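Local coordinates for protein dihydrodipicolinate synthase (Oceanobacillus iheyensis HTE831, PDB 3D0C) that probably acts as a 4-hydroxy-tetrahydrodipicolinate synthase, a pyruvate-using TIM-barrel lyase of lysine biosynthesis, at residues A[33-38]-A[72-77]; A[18-23]-A[273-278]; A[40-45]-A[214-219]. The protein carries 1 engineered substitution. All coordinates share one frame; numbering follows the deposited sequence.

Contact 1 of 3, residues A[33-38]-A[72-77]; sequences KGLDDN and TRVTEL
D36 and R73 pair across two neighbouring outer helices of the TIM barrel, 32-44 and 64-78, whose facing segments approach to 10.3 Å between axes at a crossing angle of -44°. The partly exposed side of this interface is polar. R73 NE donates to D36 OD1 over 2.9 Å, on the syn side of that oxygen but tilted from the carboxylate plane, while NH2 adds only a weak bond to OD2, so the salt bridge rests mainly on its NE arm. The bend at chi2 (81°) carries the arginine chain toward the start of helix 32-44, where it touches W32, and its guanidinium ends 20° from the plane of the carboxylate.

Beneath the charged pair the helices meet through hydrocarbon, and less intimately. L35 runs past R73 in the reverse direction, bringing CD2 to 4.0 Å from the arginine CG; its other methyl, CD1, stays 4.3 Å from V74 CG2. L35 is buried and also leans on N19, which ties this inner side to the loop after strand 15-17. The snug part belongs to L77, which further packs on V39 and E40: its CD2 methyl presses against the root of the aspartate, 3.4 Å from both D36 CA and D36 OD1.

Contact 2 of 3, residues A[18-23]-A[273-278]; sequences INIVPF and LRAGVT
F23 lies against V277 where the loop after the first barrel strand meets the segment between helices 260-270 and 287-303. Followed outward, its CB stands 4.0 Å from V277 O. With CG beside the backbone N (chi1 -59°), the ring is turned so that CD2 comes to 3.5 Å from V277 O, which sits at the ring edge, near its plane. One ring face carries V21 O above its centre, and the side chain also touches K265, E58 and R279.

Behind F23 the two segments approach each other without a direct hydrogen bond. P22 CB rests 3.3 Å from A275 O, and I20 reaches A275 with its terminal methyl, CD1 to CB 3.9 Å. One water bridges the two backbones, accepting from F23 N at 2.7 Å and donating to A275 O at 2.6 Å; a second, less certain bridge runs from F23 O to V277 N. G276 takes a positive phi (72°), its CA 4.0 Å from F23 O.

Helix 260-270 backs both segments, with M268 touching I20 and A275 and K265 bonding V21 O. Towards helix 32-44, R274 forms a salt bridge with D31 and packs on K33, while I20 lies close to T56, a predicted pyruvate-binding residue of the following barrel loop.

Contact 3 of 3, residues A[40-45]-A[214-219]; sequences EFLLQN and GLVNVF
F41 and L42 of helix 32-44 meet the short 3-10 turn 215-217 that follows the last barrel strand, at the seam where the TIM barrel closes from its eighth strand back to its first.

The aromatic contacts come first. F41 extends away from its helix with CG opposite the backbone N (chi1 178°), which carries CE2 to 3.4 Å from V216 O; that carbonyl oxygen lies at the ring edge, near its plane. N217 O approaches the same CE2 obliquely at 3.5 Å. One face of the ring is occupied by N45 ND2, which lies over its centre, 3.4 Å above the plane of F41.

L42 supplies the methyl contacts, one apolar and two against oxygens. Its CD2 packs 3.9 Å from V216 CG2 and also comes to 3.5 Å from V216 O, whereas CD1 meets the side-chain oxygen of the asparagine, 3.6 Å from N217 OD1.

No hydrogen bond crosses between the two segments; those found lie within each one or lead elsewhere. N45, the first residue to leave helical geometry, folds back so that ND2 donates to F41 O at 2.6 Å (150° at the hydrogen), closing the helix end and placing the amide on the ring in one move. In the turn, N217 ND2 reaches G214 O at 3.0 Å, and the backbone N of N217 comes to the same oxygen from the same face. The amide also bonds I18 O, so the turn is tied to the loop just after strand 15-17. N217 is close to T56, predicted to bind pyruvate.

Cohesion therefore probably comes from weakly positive ring C-H groups facing carbonyl oxygens and from leucine methyls filling in beside them, while the side-chain amides of N45 and N217 each bond a carbonyl of their own segment.

Overall arrangement
The three contacts show how one helix and its preceding loop can meet neighbours on both sides within a TIM barrel. Their centres lie 11 to 13 Å apart, and contacts 1 and 3 both use helix 32-44, facing helix 64-78 with one part and, at the barrel closure, the turn after strand 210-213 with another. Along the chain the segments run 18-23, 33-38, 40-45, 72-77, 214-219, 273-278. Contact 2 therefore encloses the others, while contacts 1 and 3 interleave. Contacts 2 and 3 touch where the loops after the first and last strands meet, near T56, where pyruvate is predicted to bind.

Contact 1 of 3, residues A[33-38]-A[72-77]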
loop_
_atom_site.group_PDB
_atom_site.type_symbol
_atom_site.label_atom_id
_atom_site.label_comp_id
_atom_site.label_asym_id
_atom_site.label_seq_id
_atom_site.Cartn_x
_atom_site.Cartn_y
_atom_site.Cartn_z
ATOM N N LYS A 33 26.941 1.764 -8.518
ATOM C CA LYS A 33 27.799 0.874 -9.293
ATOM C C LYS A 33 27.053 -0.453 -9.460
ATOM O O LYS A 33 26.908 -0.960 -10.574
ATOM C CB LYS A 33 29.117 0.634 -8.543
ATOM C CG LYS A 33 30.330 0.375 -9.436
ATOM C CD LYS A 33 30.155 -0.845 -10.321
ATOM C CE LYS A 33 31.416 -1.105 -11.136
ATOM N NZ LYS A 33 31.228 -2.171 -12.155
ATOM N N GLY A 34 26.582 -1.000 -8.339
ATOM C CA GLY A 34 25.852 -2.256 -8.360
ATOM C C GLY A 34 24.643 -2.197 -9.274
ATOM O O GLY A 34 24.341 -3.165 -9.982
ATOM N N LEU A 35 23.945 -1.062 -9.256
ATOM C CA LEU A 35 22.770 -0.867 -10.098
ATOM C C LEU A 35 23.155 -0.878 -11.571
ATOM O O LEU A 35 22.497 -1.532 -12.391
ATOM C CB LEU A 35 22.082 0.463 -9.767
ATOM C CG LEU A 35 20.947 0.864 -10.717
ATOM C CD1 LEU A 35 19.926 -0.263 -10.785
ATOM C CD2 LEU A 35 20.289 2.160 -10.250
ATOM N N ASP A 36 24.209 -0.140 -11.916
ATOM C CA ASP A 36 24.653 -0.092 -13.305
ATOM C C ASP A 36 24.984 -1.510 -13.775
ATOM O O ASP A 36 24.623 -1.910 -14.884
ATOM C CB ASP A 36 25.888 0.819 -13.461
ATOM C CG ASP A 36 25.529 2.316 -13.512
ATOM O OD1 ASP A 36 24.326 2.661 -13.515
ATOM O OD2 ASP A 36 26.460 3.152 -13.558
ATOM N N ASP A 37 25.656 -2.270 -12.918
ATOM C CA ASP A 37 26.044 -3.633 -13.244
ATOM C C ASP A 37 24.874 -4.592 -13.363
ATOM O O ASP A 37 24.924 -5.544 -14.144
ATOM C CB ASP A 37 27.026 -4.161 -12.205
ATOM C CG ASP A 37 28.353 -3.432 -12.254
ATOM O OD1 ASP A 37 28.648 -2.819 -13.303
ATOM O OD2 ASP A 37 29.098 -3.482 -11.256
ATOM N N ASN A 38 23.827 -4.359 -12.584
ATOM C CA ASN A 38 22.668 -5.234 -12.665
ATOM C C ASN A 38 21.963 -4.989 -13.997
ATOM O O ASN A 38 21.503 -5.926 -14.654
ATOM C CB ASN A 38 21.708 -4.974 -11.504
ATOM C CG ASN A 38 20.417 -5.754 -11.638
ATOM O OD1 ASN A 38 20.430 -6.979 -11.774
ATOM N ND2 ASN A 38 19.295 -5.049 -11.607
ATOM N N THR A 72 15.919 7.707 -13.804
ATOM C CA THR A 72 16.803 8.472 -14.666
ATOM C C THR A 72 18.059 7.670 -14.999
ATOM O O THR A 72 18.428 7.526 -16.173
ATOM C CB THR A 72 17.191 9.810 -13.990
ATOM O OG1 THR A 72 16.020 10.629 -13.859
ATOM C CG2 THR A 72 18.227 10.558 -14.816
ATOM N N ARG A 73 18.690 7.137 -13.957
ATOM C CA ARG A 73 19.918 6.348 -14.084
ATOM C C ARG A 73 19.758 5.156 -15.025
ATOM O O ARG A 73 20.569 4.940 -15.933
ATOM C CB ARG A 73 20.339 5.833 -12.709
ATOM C CG ARG A 73 21.651 5.062 -12.698
ATOM C CD ARG A 73 22.830 6.022 -12.670
ATOM N NE ARG A 73 24.082 5.348 -12.336
ATOM C CZ ARG A 73 25.179 5.981 -11.933
ATOM N NH1 ARG A 73 25.171 7.302 -11.814
ATOM N NH2 ARG A 73 26.279 5.296 -11.647
ATOM N N VAL A 74 18.719 4.360 -14.792
ATOM C CA VAL A 74 18.480 3.198 -15.630
ATOM C C VAL A 74 18.203 3.603 -17.071
ATOM O O VAL A 74 18.789 3.044 -17.998
ATOM C CB VAL A 74 17.293 2.354 -15.104
ATOM C CG1 VAL A 74 17.074 1.130 -16.006
ATOM C CG2 VAL A 74 17.568 1.910 -13.681
ATOM N N THR A 75 17.315 4.579 -17.263
ATOM C CA THR A 75 16.974 5.032 -18.609
ATOM C C THR A 75 18.216 5.444 -19.409
ATOM O O THR A 75 18.402 5.024 -20.559
ATOM C CB THR A 75 15.983 6.229 -18.566
ATOM O OG1 THR A 75 14.751 5.811 -17.964
ATOM C CG2 THR A 75 15.699 6.746 -19.976
ATOM N N GLU A 76 19.062 6.268 -18.796
ATOM C CA GLU A 76 20.271 6.743 -19.456
ATOM C C GLU A 76 21.277 5.622 -19.703
ATOM O O GLU A 76 21.901 5.572 -20.765
ATOM C CB GLU A 76 20.903 7.878 -18.638
ATOM C CG GLU A 76 19.925 9.015 -18.370
ATOM C CD GLU A 76 20.568 10.234 -17.735
ATOM O OE1 GLU A 76 21.373 10.068 -16.794
ATOM O OE2 GLU A 76 20.251 11.362 -18.169
ATOM N N LEU A 77 21.430 4.718 -18.742
ATOM C CA LEU A 77 22.362 3.608 -18.907
ATOM C C LEU A 77 21.904 2.706 -20.058
ATOM O O LEU A 77 22.700 2.335 -20.928
ATOM C CB LEU A 77 22.461 2.793 -17.617
ATOM C CG LEU A 77 23.436 1.617 -17.658
ATOM C CD1 LEU A 77 24.822 2.109 -18.049
ATOM C CD2 LEU A 77 23.473 0.944 -16.304
#

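Contact 2 of 3, residues A[18-23]-A[273-278]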
loop_
_atom_site.group_PDB
_atom_site.type_symbol
_atom_site.label_atom_id
_atom_site.label_comp_id
_atom_site.label_asym_id
_atom_site.label_seq_id
_atom_site.Cartn_x
_atom_site.Cartn_y
_atom_site.Cartn_z
ATOM N N ILE A 18 12.378 -6.965 -14.228
ATOM C CA ILE A 18 12.273 -5.983 -13.156
ATOM C C ILE A 18 13.597 -6.042 -12.390
ATOM O O ILE A 18 13.829 -6.966 -11.619
ATOM C CB ILE A 18 11.126 -6.340 -12.195
ATOM C CG1 ILE A 18 9.953 -6.949 -12.975
ATOM C CG2 ILE A 18 10.688 -5.101 -11.428
ATOM C CD1 ILE A 18 9.336 -6.037 -14.030
ATOM N N ASN A 19 14.453 -5.048 -12.607
ATOM C CA ASN A 19 15.770 -5.007 -11.972
ATOM C C ASN A 19 15.711 -4.711 -10.483
ATOM O O ASN A 19 14.698 -4.251 -9.966
ATOM C CB ASN A 19 16.627 -3.926 -12.632
ATOM C CG ASN A 19 16.063 -2.530 -12.413
ATOM O OD1 ASN A 19 15.067 -2.143 -13.029
ATOM N ND2 ASN A 19 16.686 -1.772 -11.511
ATOM N N ILE A 20 16.808 -4.977 -9.789
ATOM C CA ILE A 20 16.856 -4.669 -8.367
ATOM C C ILE A 20 17.580 -3.336 -8.231
ATOM O O ILE A 20 18.056 -2.765 -9.219
ATOM C CB ILE A 20 17.674 -5.692 -7.564
ATOM C CG1 ILE A 20 19.107 -5.739 -8.106
ATOM C CG2 ILE A 20 17.007 -7.060 -7.607
ATOM C CD1 ILE A 20 20.096 -6.336 -7.139
ATOM N N VAL A 21 17.638 -2.843 -6.999
ATOM C CA VAL A 21 18.354 -1.614 -6.679
ATOM C C VAL A 21 19.223 -2.004 -5.494
ATOM O O VAL A 21 18.750 -2.068 -4.357
ATOM C CB VAL A 21 17.431 -0.452 -6.235
ATOM C CG1 VAL A 21 18.283 0.686 -5.693
ATOM C CG2 VAL A 21 16.592 0.050 -7.407
ATOM N N PRO A 22 20.502 -2.306 -5.745
ATOM C CA PRO A 22 21.373 -2.685 -4.631
ATOM C C PRO A 22 21.644 -1.506 -3.701
ATOM O O PRO A 22 21.698 -0.358 -4.137
ATOM C CB PRO A 22 22.632 -3.200 -5.330
ATOM C CG PRO A 22 22.652 -2.443 -6.611
ATOM C CD PRO A 22 21.203 -2.397 -7.037
ATOM N N PHE A 23 21.787 -1.792 -2.414
ATOM C CA PHE A 23 22.059 -0.750 -1.436
ATOM C C PHE A 23 23.425 -1.012 -0.807
ATOM O O PHE A 23 23.939 -2.126 -0.869
ATOM C CB PHE A 23 20.960 -0.726 -0.371
ATOM C CG PHE A 23 19.581 -0.474 -0.929
ATOM C CD1 PHE A 23 19.283 0.720 -1.582
ATOM C CD2 PHE A 23 18.586 -1.441 -0.818
ATOM C CE1 PHE A 23 18.011 0.948 -2.112
ATOM C CE2 PHE A 23 17.312 -1.222 -1.346
ATOM C CZ PHE A 23 17.027 -0.026 -1.995
ATOM N N LEU A 273 27.442 -11.924 -7.344
ATOM C CA LEU A 273 26.934 -10.727 -8.000
ATOM C C LEU A 273 26.664 -9.665 -6.944
ATOM O O LEU A 273 26.266 -9.981 -5.825
ATOM C CB LEU A 273 25.653 -11.042 -8.782
ATOM C CG LEU A 273 25.791 -11.992 -9.976
ATOM C CD1 LEU A 273 24.440 -12.167 -10.651
ATOM C CD2 LEU A 273 26.802 -11.434 -10.967
ATOM N N ARG A 274 26.894 -8.407 -7.306
ATOM C CA ARG A 274 26.701 -7.286 -6.394
ATOM C C ARG A 274 25.217 -6.982 -6.180
ATOM O O ARG A 274 24.544 -6.489 -7.081
ATOM C CB ARG A 274 27.415 -6.056 -6.952
ATOM C CG ARG A 274 27.646 -4.957 -5.938
ATOM C CD ARG A 274 28.574 -3.893 -6.501
ATOM N NE ARG A 274 28.909 -2.881 -5.506
ATOM C CZ ARG A 274 29.706 -1.843 -5.737
ATOM N NH1 ARG A 274 30.256 -1.682 -6.933
ATOM N NH2 ARG A 274 29.951 -0.967 -4.772
ATOM N N ALA A 275 24.716 -7.267 -4.980
ATOM C CA ALA A 275 23.307 -7.033 -4.673
ATOM C C ALA A 275 23.052 -6.395 -3.300
ATOM O O ALA A 275 22.091 -5.643 -3.133
ATOM C CB ALA A 275 22.528 -8.351 -4.794
ATOM N N GLY A 276 23.899 -6.702 -2.319
ATOM C CA GLY A 276 23.721 -6.134 -0.994
ATOM C C GLY A 276 22.536 -6.722 -0.244
ATOM O O GLY A 276 22.128 -7.854 -0.507
ATOM N N VAL A 277 21.990 -5.953 0.695
ATOM C CA VAL A 277 20.851 -6.377 1.500
ATOM C C VAL A 277 19.632 -5.506 1.204
ATOM O O VAL A 277 19.762 -4.404 0.673
ATOM C CB VAL A 277 21.156 -6.252 3.004
ATOM C CG1 VAL A 277 22.339 -7.133 3.368
ATOM C CG2 VAL A 277 21.445 -4.797 3.356
ATOM N N THR A 278 18.452 -6.002 1.565
ATOM C CA THR A 278 17.208 -5.270 1.345
ATOM C C THR A 278 17.017 -4.176 2.399
ATOM O O THR A 278 17.539 -4.279 3.512
ATOM C CB THR A 278 15.986 -6.226 1.413
ATOM O OG1 THR A 278 16.032 -6.982 2.633
ATOM C CG2 THR A 278 15.978 -7.183 0.227
HETATM O O HOH W 1 20.880 -4.125 -1.438
HETATM O O HOH W 2 23.702 -3.469 1.263
#

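Contact 3 of 3, residues A[40-45]-A[214-219]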
loop_
_atom_site.group_PDB
_atom_site.type_symbol
_atom_site.label_atom_id
_atom_site.label_comp_id
_atom_site.label_asym_id
_atom_site.label_seq_id
_atom_site.Cartn_x
_atom_site.Cartn_y
_atom_site.Cartn_z
ATOM N N GLU A 40 23.384 -3.847 -16.744
ATOM C CA GLU A 40 24.243 -4.390 -17.800
ATOM C C GLU A 40 24.049 -5.902 -17.897
ATOM O O GLU A 40 23.978 -6.466 -18.989
ATOM C CB GLU A 40 25.722 -4.095 -17.506
ATOM C CG GLU A 40 26.171 -2.672 -17.805
ATOM C CD GLU A 40 25.843 -2.234 -19.222
ATOM O OE1 GLU A 40 25.868 -3.084 -20.136
ATOM O OE2 GLU A 40 25.571 -1.032 -19.423
ATOM N N PHE A 41 23.973 -6.548 -16.738
ATOM C CA PHE A 41 23.783 -7.991 -16.653
ATOM C C PHE A 41 22.514 -8.399 -17.384
ATOM O O PHE A 41 22.510 -9.367 -18.147
ATOM C CB PHE A 41 23.680 -8.415 -15.186
ATOM C CG PHE A 41 23.426 -9.881 -14.992
ATOM C CD1 PHE A 41 24.477 -10.795 -15.012
ATOM C CD2 PHE A 41 22.132 -10.353 -14.787
ATOM C CE1 PHE A 41 24.242 -12.158 -14.827
ATOM C CE2 PHE A 41 21.885 -11.712 -14.602
ATOM C CZ PHE A 41 22.943 -12.619 -14.620
ATOM N N LEU A 42 21.434 -7.665 -17.130
ATOM C CA LEU A 42 20.150 -7.935 -17.761
ATOM C C LEU A 42 20.222 -7.740 -19.277
ATOM O O LEU A 42 19.727 -8.567 -20.043
ATOM C CB LEU A 42 19.077 -7.022 -17.162
ATOM C CG LEU A 42 18.701 -7.304 -15.702
ATOM C CD1 LEU A 42 17.866 -6.155 -15.145
ATOM C CD2 LEU A 42 17.934 -8.624 -15.624
ATOM N N LEU A 43 20.840 -6.651 -19.713
ATOM C CA LEU A 43 20.948 -6.388 -21.141
ATOM C C LEU A 43 21.837 -7.410 -21.847
ATOM O O LEU A 43 21.527 -7.849 -22.951
ATOM C CB LEU A 43 21.495 -4.978 -21.383
ATOM C CG LEU A 43 20.581 -3.823 -20.958
ATOM C CD1 LEU A 43 21.324 -2.506 -21.073
ATOM C CD2 LEU A 43 19.330 -3.813 -21.832
ATOM N N GLN A 44 22.938 -7.789 -21.210
ATOM C CA GLN A 44 23.863 -8.749 -21.799
ATOM C C GLN A 44 23.207 -10.112 -21.948
ATOM O O GLN A 44 23.600 -10.913 -22.793
ATOM C CB GLN A 44 25.122 -8.874 -20.932
ATOM C CG GLN A 44 26.070 -9.989 -21.353
ATOM C CD GLN A 44 26.467 -9.910 -22.820
ATOM O OE1 GLN A 44 26.993 -8.895 -23.283
ATOM N NE2 GLN A 44 26.219 -10.990 -23.560
ATOM N N ASN A 45 22.199 -10.366 -21.122
ATOM C CA ASN A 45 21.504 -11.637 -21.163
ATOM C C ASN A 45 20.221 -11.637 -21.989
ATOM O O ASN A 45 19.411 -12.553 -21.884
ATOM C CB ASN A 45 21.250 -12.113 -19.735
ATOM C CG ASN A 45 22.511 -12.650 -19.086
ATOM O OD1 ASN A 45 22.976 -13.732 -19.432
ATOM N ND2 ASN A 45 23.081 -11.891 -18.157
ATOM N N GLY A 214 11.785 -11.771 -12.039
ATOM C CA GLY A 214 12.769 -11.265 -11.098
ATOM C C GLY A 214 13.930 -12.251 -11.142
ATOM O O GLY A 214 15.062 -11.948 -10.747
ATOM N N LEU A 215 13.632 -13.453 -11.634
ATOM C CA LEU A 215 14.626 -14.511 -11.766
ATOM C C LEU A 215 15.705 -14.113 -12.771
ATOM O O LEU A 215 16.854 -14.538 -12.664
ATOM C CB LEU A 215 13.960 -15.813 -12.221
ATOM C CG LEU A 215 14.903 -16.986 -12.517
ATOM C CD1 LEU A 215 15.748 -17.296 -11.291
ATOM C CD2 LEU A 215 14.086 -18.204 -12.923
ATOM N N VAL A 216 15.336 -13.293 -13.745
ATOM C CA VAL A 216 16.293 -12.860 -14.752
ATOM C C VAL A 216 17.500 -12.117 -14.166
ATOM O O VAL A 216 18.505 -11.945 -14.854
ATOM C CB VAL A 216 15.622 -11.971 -15.823
ATOM C CG1 VAL A 216 14.754 -12.826 -16.742
ATOM C CG2 VAL A 216 14.788 -10.887 -15.160
ATOM N N ASN A 217 17.408 -11.680 -12.908
ATOM C CA ASN A 217 18.520 -10.969 -12.257
ATOM C C ASN A 217 19.570 -11.960 -11.766
ATOM O O ASN A 217 20.668 -11.564 -11.357
ATOM C CB ASN A 217 18.034 -10.164 -11.037
ATOM C CG ASN A 217 17.158 -8.983 -11.413
ATOM O OD1 ASN A 217 17.623 -8.012 -12.014
ATOM N ND2 ASN A 217 15.878 -9.062 -11.056
ATOM N N VAL A 218 19.236 -13.247 -11.813
ATOM C CA VAL A 218 20.137 -14.281 -11.321
ATOM C C VAL A 218 20.417 -15.387 -12.335
ATOM O O VAL A 218 21.575 -15.733 -12.582
ATOM C CB VAL A 218 19.551 -14.926 -10.061
ATOM C CG1 VAL A 218 20.616 -15.732 -9.338
ATOM C CG2 VAL A 218 18.966 -13.856 -9.165
ATOM N N PHE A 219 19.354 -15.946 -12.905
ATOM C CA PHE A 219 19.471 -17.020 -13.891
ATOM C C PHE A 219 18.614 -16.696 -15.109
ATOM O O PHE A 219 17.657 -17.405 -15.413
ATOM C CB PHE A 219 19.004 -18.352 -13.285
ATOM C CG PHE A 219 19.979 -18.955 -12.319
ATOM C CD1 PHE A 219 21.154 -19.548 -12.773
ATOM C CD2 PHE A 219 19.726 -18.933 -10.954
ATOM C CE1 PHE A 219 22.064 -20.107 -11.877
ATOM C CE2 PHE A 219 20.628 -19.489 -10.050
ATOM C CZ PHE A 219 21.799 -20.078 -10.513
#